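PDB 3MQ2: 16S rRNA methyltransferase from Streptomyces sp. DSM 40477, which methylates the N1 position of adenine 1408 in 16S rRNA, using S-adenosyl-L-methionine, and so confers resistance to aminoglycosides such as kanamycin and apramycin. Local coordinates for residues H103-W108 with A190-S195; R198-S203 with F207-L212. All coordinates share one frame; numbering follows the deposited sequence.

Contact 1 of 2, residues H103-W108 with A190-S195. With SAH (S-adenosyl-L-homocysteine), chain C.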
loop_
_atom_site.group_PDB
_atom_site.type_symbol
_atom_site.label_atom_id
_atom_site.label_comp_id
_atom_site.label_asym_id
_atom_site.label_seq_id
_atom_site.Cartn_x
_atom_site.Cartn_y
_atom_site.Cartn_z
ATOM N N HIS A 103 3.207 -2.037 -1.097
ATOM C CA HIS A 103 1.906 -2.024 -1.771
ATOM C C HIS A 103 1.208 -0.692 -1.561
ATOM O O HIS A 103 1.211 -0.148 -0.459
ATOM C CB HIS A 103 0.988 -3.131 -1.236
ATOM C CG HIS A 103 1.498 -4.515 -1.462
ATOM N ND1 HIS A 103 0.830 -5.632 -1.003
ATOM C CD2 HIS A 103 2.613 -4.973 -2.079
ATOM C CE1 HIS A 103 1.505 -6.715 -1.336
ATOM N NE2 HIS A 103 2.592 -6.343 -1.995
ATOM N N VAL A 104 0.615 -0.169 -2.628
ATOM C CA VAL A 104 -0.278 0.980 -2.517
ATOM C C VAL A 104 -1.518 0.626 -3.314
ATOM O O VAL A 104 -1.482 0.626 -4.550
ATOM C CB VAL A 104 0.333 2.258 -3.113
ATOM C CG1 VAL A 104 -0.662 3.445 -2.960
ATOM C CG2 VAL A 104 1.661 2.590 -2.430
ATOM N N LEU A 105 -2.608 0.304 -2.626
ATOM C CA LEU A 105 -3.766 -0.262 -3.322
ATOM C C LEU A 105 -4.954 0.688 -3.313
ATOM O O LEU A 105 -5.392 1.128 -2.264
ATOM C CB LEU A 105 -4.171 -1.604 -2.702
ATOM C CG LEU A 105 -3.083 -2.667 -2.542
ATOM C CD1 LEU A 105 -3.708 -3.974 -2.067
ATOM C CD2 LEU A 105 -2.342 -2.883 -3.847
ATOM N N MET A 106 -5.472 0.996 -4.495
ATOM C CA MET A 106 -6.646 1.867 -4.635
ATOM C C MET A 106 -6.513 3.207 -3.922
ATOM O O MET A 106 -7.427 3.609 -3.205
ATOM C CB MET A 106 -7.910 1.166 -4.109
ATOM C CG MET A 106 -7.919 -0.324 -4.289
ATOM S SD MET A 106 -7.970 -0.695 -6.043
ATOM C CE MET A 106 -9.671 -0.253 -6.389
ATOM N N PRO A 107 -5.398 3.924 -4.136
ATOM C CA PRO A 107 -5.229 5.183 -3.408
ATOM C C PRO A 107 -6.207 6.255 -3.872
ATOM O O PRO A 107 -6.663 6.245 -5.022
ATOM C CB PRO A 107 -3.796 5.593 -3.762
ATOM C CG PRO A 107 -3.592 5.010 -5.136
ATOM C CD PRO A 107 -4.272 3.666 -5.056
ATOM N N TRP A 108 -6.528 7.169 -2.964
ATOM C CA TRP A 108 -7.188 8.413 -3.338
ATOM C C TRP A 108 -6.588 9.541 -2.506
ATOM O O TRP A 108 -5.721 9.296 -1.661
ATOM C CB TRP A 108 -8.720 8.329 -3.188
ATOM C CG TRP A 108 -9.263 8.032 -1.806
ATOM C CD1 TRP A 108 -9.516 6.799 -1.265
ATOM C CD2 TRP A 108 -9.658 8.992 -0.819
ATOM N NE1 TRP A 108 -10.036 6.942 0.009
ATOM C CE2 TRP A 108 -10.124 8.277 0.303
ATOM C CE3 TRP A 108 -9.666 10.392 -0.778
ATOM C CZ2 TRP A 108 -10.590 8.914 1.459
ATOM C CZ3 TRP A 108 -10.122 11.026 0.378
ATOM C CH2 TRP A 108 -10.584 10.282 1.475
ATOM N N ALA A 190 -10.202 -8.758 -6.602
ATOM C CA ALA A 190 -10.843 -9.414 -5.468
ATOM C C ALA A 190 -9.845 -10.239 -4.659
ATOM O O ALA A 190 -9.962 -10.343 -3.433
ATOM C CB ALA A 190 -12.015 -10.283 -5.938
ATOM N N GLY A 191 -8.863 -10.823 -5.344
ATOM C CA GLY A 191 -7.842 -11.621 -4.689
ATOM C C GLY A 191 -6.953 -10.804 -3.768
ATOM O O GLY A 191 -6.333 -11.342 -2.850
ATOM N N LEU A 192 -6.877 -9.503 -4.019
ATOM C CA LEU A 192 -6.108 -8.607 -3.149
ATOM C C LEU A 192 -6.752 -8.461 -1.778
ATOM O O LEU A 192 -6.104 -8.039 -0.818
ATOM C CB LEU A 192 -5.959 -7.229 -3.793
ATOM C CG LEU A 192 -5.126 -7.199 -5.077
ATOM C CD1 LEU A 192 -5.226 -5.830 -5.743
ATOM C CD2 LEU A 192 -3.689 -7.570 -4.784
ATOM N N GLU A 193 -8.036 -8.792 -1.697
ATOM C CA GLU A 193 -8.791 -8.705 -0.450
ATOM C C GLU A 193 -8.858 -7.300 0.136
ATOM O O GLU A 193 -8.591 -7.113 1.322
ATOM C CB GLU A 193 -8.217 -9.660 0.593
ATOM C CG GLU A 193 -8.332 -11.121 0.235
ATOM C CD GLU A 193 -9.700 -11.686 0.522
ATOM O OE1 GLU A 193 -10.606 -10.900 0.865
ATOM O OE2 GLU A 193 -9.866 -12.919 0.407
ATOM N N THR A 194 -9.209 -6.312 -0.680
ATOM C CA THR A 194 -9.473 -4.986 -0.136
ATOM C C THR A 194 -10.979 -4.712 -0.054
ATOM O O THR A 194 -11.776 -5.371 -0.720
ATOM C CB THR A 194 -8.741 -3.865 -0.919
ATOM O OG1 THR A 194 -9.616 -3.272 -1.884
ATOM C CG2 THR A 194 -7.493 -4.406 -1.612
ATOM N N SER A 195 -11.354 -3.735 0.761
ATOM C CA SER A 195 -12.754 -3.369 0.930
ATOM C C SER A 195 -13.348 -2.848 -0.373
ATOM O O SER A 195 -14.567 -2.710 -0.503
ATOM C CB SER A 195 -12.902 -2.302 2.020
ATOM O OG SER A 195 -12.309 -1.072 1.629
HETATM N N SAH C . -5.819 0.094 0.298
HETATM C CA SAH C . -7.067 -0.011 1.036
HETATM C CB SAH C . -7.715 1.360 1.222
HETATM C CG SAH C . -7.722 2.228 -0.031
HETATM S SD SAH C . -8.820 3.655 0.156
HETATM C C SAH C . -8.007 -0.942 0.296
HETATM O O SAH C . -9.087 -1.274 0.786
HETATM O OXT SAH C . -7.691 -1.372 -0.814
HETATM C "C5'" SAH C . -7.339 4.696 0.213
HETATM C "C4'" SAH C . -6.793 4.828 1.630
HETATM O "O4'" SAH C . -5.630 5.629 1.599
HETATM C "C3'" SAH C . -7.764 5.521 2.587
HETATM O "O3'" SAH C . -7.916 4.731 3.741
HETATM C "C2'" SAH C . -7.102 6.819 2.996
HETATM O "O2'" SAH C . -7.298 7.085 4.373
HETATM C "C1'" SAH C . -5.646 6.525 2.694
HETATM N N9 SAH C . -4.846 7.708 2.354
HETATM C C8 SAH C . -5.097 8.687 1.429
HETATM N N7 SAH C . -4.058 9.568 1.459
HETATM C C5 SAH C . -3.163 9.140 2.388
HETATM C C6 SAH C . -1.946 9.637 2.830
HETATM N N6 SAH C . -1.438 10.754 2.315
HETATM N N1 SAH C . -1.262 8.951 3.807
HETATM C C2 SAH C . -1.771 7.789 4.347
HETATM N N3 SAH C . -2.983 7.299 3.917
HETATM C C4 SAH C . -3.650 7.971 2.948
#

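Contact 2 of 2, residues R198-S203 with F207-L212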
loop_
_atom_site.group_PDB
_atom_site.type_symbol
_atom_site.label_atom_id
_atom_site.label_comp_id
_atom_site.label_asym_id
_atom_site.label_seq_id
_atom_site.Cartn_x
_atom_site.Cartn_y
_atom_site.Cartn_z
ATOM N N ARG A 198 -16.157 -4.703 -2.848
ATOM C CA ARG A 198 -17.589 -4.525 -2.685
ATOM C C ARG A 198 -18.072 -3.307 -3.463
ATOM O O ARG A 198 -19.063 -3.380 -4.187
ATOM C CB ARG A 198 -17.947 -4.391 -1.205
ATOM C CG ARG A 198 -19.405 -4.683 -0.905
ATOM C CD ARG A 198 -19.757 -4.325 0.527
ATOM N NE ARG A 198 -18.812 -4.876 1.494
ATOM C CZ ARG A 198 -17.798 -4.195 2.020
ATOM N NH1 ARG A 198 -17.594 -2.931 1.671
ATOM N NH2 ARG A 198 -16.987 -4.773 2.893
ATOM N N ARG A 199 -17.361 -2.194 -3.317
ATOM C CA ARG A 199 -17.716 -0.959 -4.008
ATOM C C ARG A 199 -17.673 -1.160 -5.512
ATOM O O ARG A 199 -18.514 -0.638 -6.244
ATOM C CB ARG A 199 -16.767 0.172 -3.604
ATOM C CG ARG A 199 -16.993 1.479 -4.361
ATOM C CD ARG A 199 -16.228 2.637 -3.722
ATOM N NE ARG A 199 -16.181 3.823 -4.579
ATOM C CZ ARG A 199 -16.982 4.880 -4.456
ATOM N NH1 ARG A 199 -17.911 4.913 -3.505
ATOM N NH2 ARG A 199 -16.849 5.903 -5.286
ATOM N N LEU A 200 -16.695 -1.936 -5.972
ATOM C CA LEU A 200 -16.524 -2.170 -7.403
ATOM C C LEU A 200 -17.391 -3.284 -7.977
ATOM O O LEU A 200 -17.445 -3.450 -9.197
ATOM C CB LEU A 200 -15.052 -2.463 -7.722
ATOM C CG LEU A 200 -14.064 -1.336 -7.407
ATOM C CD1 LEU A 200 -12.618 -1.818 -7.579
ATOM C CD2 LEU A 200 -14.335 -0.099 -8.260
ATOM N N HIS A 201 -18.070 -4.046 -7.122
ATOM C CA HIS A 201 -18.842 -5.193 -7.598
ATOM C C HIS A 201 -19.915 -4.782 -8.602
ATOM O O HIS A 201 -20.215 -5.527 -9.539
ATOM C CB HIS A 201 -19.471 -5.966 -6.428
ATOM C CG HIS A 201 -20.282 -7.158 -6.850
ATOM N ND1 HIS A 201 -19.714 -8.306 -7.364
ATOM C CD2 HIS A 201 -21.616 -7.376 -6.828
ATOM C CE1 HIS A 201 -20.667 -9.177 -7.645
ATOM N NE2 HIS A 201 -21.831 -8.640 -7.325
ATOM N N SER A 202 -20.466 -3.584 -8.425
ATOM C CA SER A 202 -21.524 -3.087 -9.305
ATOM C C SER A 202 -21.012 -2.420 -10.586
ATOM O O SER A 202 -21.806 -2.045 -11.455
ATOM C CB SER A 202 -22.426 -2.109 -8.543
ATOM O OG SER A 202 -21.683 -0.981 -8.116
ATOM N N SER A 203 -19.695 -2.267 -10.706
ATOM C CA SER A 203 -19.128 -1.642 -11.894
ATOM C C SER A 203 -19.510 -2.410 -13.141
ATOM O O SER A 203 -19.558 -3.641 -13.134
ATOM C CB SER A 203 -17.602 -1.576 -11.813
ATOM O OG SER A 203 -17.049 -1.021 -12.999
ATOM N N PHE A 207 -12.524 -3.061 -16.979
ATOM C CA PHE A 207 -11.539 -3.127 -15.911
ATOM C C PHE A 207 -11.706 -1.920 -15.017
ATOM O O PHE A 207 -12.056 -0.837 -15.485
ATOM C CB PHE A 207 -10.122 -3.089 -16.467
ATOM C CG PHE A 207 -9.760 -4.279 -17.293
ATOM C CD1 PHE A 207 -9.608 -5.525 -16.710
ATOM C CD2 PHE A 207 -9.529 -4.137 -18.651
ATOM C CE1 PHE A 207 -9.256 -6.631 -17.488
ATOM C CE2 PHE A 207 -9.170 -5.232 -19.431
ATOM C CZ PHE A 207 -9.029 -6.477 -18.837
ATOM N N ASP A 208 -11.423 -2.107 -13.735
ATOM C CA ASP A 208 -11.507 -1.026 -12.767
ATOM C C ASP A 208 -10.145 -0.611 -12.252
ATOM O O ASP A 208 -10.021 0.444 -11.646
ATOM C CB ASP A 208 -12.330 -1.471 -11.567
ATOM C CG ASP A 208 -13.725 -1.866 -11.952
ATOM O OD1 ASP A 208 -14.344 -1.100 -12.709
ATOM O OD2 ASP A 208 -14.191 -2.929 -11.499
ATOM N N VAL A 209 -9.136 -1.453 -12.470
ATOM C CA VAL A 209 -7.841 -1.255 -11.824
ATOM C C VAL A 209 -6.698 -1.449 -12.808
ATOM O O VAL A 209 -6.734 -2.355 -13.645
ATOM C CB VAL A 209 -7.673 -2.237 -10.654
ATOM C CG1 VAL A 209 -6.246 -2.203 -10.096
ATOM C CG2 VAL A 209 -8.689 -1.941 -9.555
ATOM N N LEU A 210 -5.694 -0.588 -12.711
ATOM C CA LEU A 210 -4.465 -0.717 -13.482
ATOM C C LEU A 210 -3.334 -0.982 -12.490
ATOM O O LEU A 210 -3.113 -0.188 -11.579
ATOM C CB LEU A 210 -4.171 0.588 -14.226
ATOM C CG LEU A 210 -2.949 0.643 -15.139
ATOM C CD1 LEU A 210 -3.120 -0.367 -16.266
ATOM C CD2 LEU A 210 -2.761 2.045 -15.696
ATOM N N ALA A 211 -2.625 -2.096 -12.668
ATOM C CA ALA A 211 -1.519 -2.466 -11.782
ATOM C C ALA A 211 -0.172 -2.007 -12.325
ATOM O O ALA A 211 0.209 -2.357 -13.437
ATOM C CB ALA A 211 -1.497 -3.978 -11.555
ATOM N N LEU A 212 0.542 -1.232 -11.517
ATOM C CA LEU A 212 1.895 -0.794 -11.836
ATOM C C LEU A 212 2.841 -1.569 -10.942
ATOM O O LEU A 212 2.737 -1.491 -9.724
ATOM C CB LEU A 212 2.046 0.704 -11.536
ATOM C CG LEU A 212 1.039 1.684 -12.150
ATOM C CD1 LEU A 212 1.290 3.097 -11.639
ATOM C CD2 LEU A 212 1.094 1.658 -13.658
#

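Contact 1 of 2, residues H103-W108 with A190-S195
Leu-105, the last residue of strand 99-105, packs against Leu-192 and Thr-194 of segment 190-195, and S-adenosyl-L-homocysteine lies beside the junction with its amino-acid end. The Leu-105 side chain can be followed outward. Its CB passes the ligand's amino group, 3.8 Å from SAH N. With chi1 at -52°, CG lies opposite the carbonyl carbon, and the chain runs on to CD1, which reaches the methyl CG2 of Thr-194 at 3.8 Å. The same CD1 is 4.3 Å from CB of Leu-192, while Leu-137 and Ala-139 of the neighbouring strand 134-141 also pack on this side chain. Thr-194 carries its methyl group to the leucine and uses OG1 to cap the start of helix 196-200 at the backbone N of Trp-196. Met-106 adds a looser contact, its CG 4.2 Å from OG1 of Thr-194; the same CG lies 3.6 Å from SAH OXT.

The polar links run to the ligand. Leu-105 O accepts a hydrogen bond from SAH N at 2.8 Å, and Ser-195 N gives a weak, bent one to SAH O (3.3 Å, 135°). SAH C5' approaches the indole ring of Trp-108 obliquely, 3.4 Å from CD1, with the sulfur close by. This is the cofactor pocket of a Rossmann-like methyltransferase: the C-terminal end of strand 99-105 holds the amino group, while Thr-194 and Ser-195 lie against the carboxylate. Direct contact between the segments is largely apolar, whereas the ligand's ammonium and carboxylate bridge them; the carboxylate, near the N terminus of helix 196-200, is probably stabilised electrostatically there.

Contact 2 of 2, residues R198-S203 with F207-L212
Two torsions bring Ser-203 and Asp-208 together: a chi1 of 177° swings OG of Ser-203 to the side opposite its own backbone N, and a chi1 of -60° on Asp-208 sets the carboxylate opposite the carbonyl carbon, facing the serine. OG donates to OD1 of Asp-208 over 2.7 Å, arriving on the syn side and only 17° out of the carboxylate plane. The serine oxygen in turn accepts from the backbone N of Asp-205, an ST turn in the short link between the segments, so OG has two partners, the amide of Asp-205 and OD1 of Asp-208. OD1 also receives His-143 NE2, and two donors on one oxygen would be expected to favour the ionised carboxylate.

Ser-203 closes a type I beta turn that begins at Leu-200, and this turn takes the chain from helix 196-200 back toward strand 209-216. That strand, between 134-141 and 176-184, is the seventh of the sheet in chain order and runs against its neighbours, as in Rossmann-like methyltransferases (strand order 3-2-1-4-5-7-6).

Next to the polar pair, the side chains of Leu-200 and Asp-208 lie alongside each other, pointing opposite ways. Both methyl groups of Leu-200 face the aspartate's CB, with CD1 at 4.0 Å and CD2 at 4.1 Å. CD1 also meets CG2 of Val-209, the first residue of the strand, at 4.4 Å.

Overall arrangement
After the small hairpin 5-14 the chain lays down strands 29-34, 52-58 and 83-87 before reaching strand 99-105 and the first half of contact 1. It then passes through helices 109-116, 121-128 and 160-173 and strands 134-141 and 176-184, and contact 1 closes this long excursion at segment 190-195. Contact 2 follows in series, closing a far shorter loop from helix 196-200 to strand 209-216; the two neither nest nor cross. Their centres lie about 9 Å apart, joined by Met-106, whose CE packs 3.5 Å from CD1 of Leu-200. Together they tie the stretch carrying helices 186-191 and 196-200 to strands 99-105 and 209-216, which flank strand 134-141.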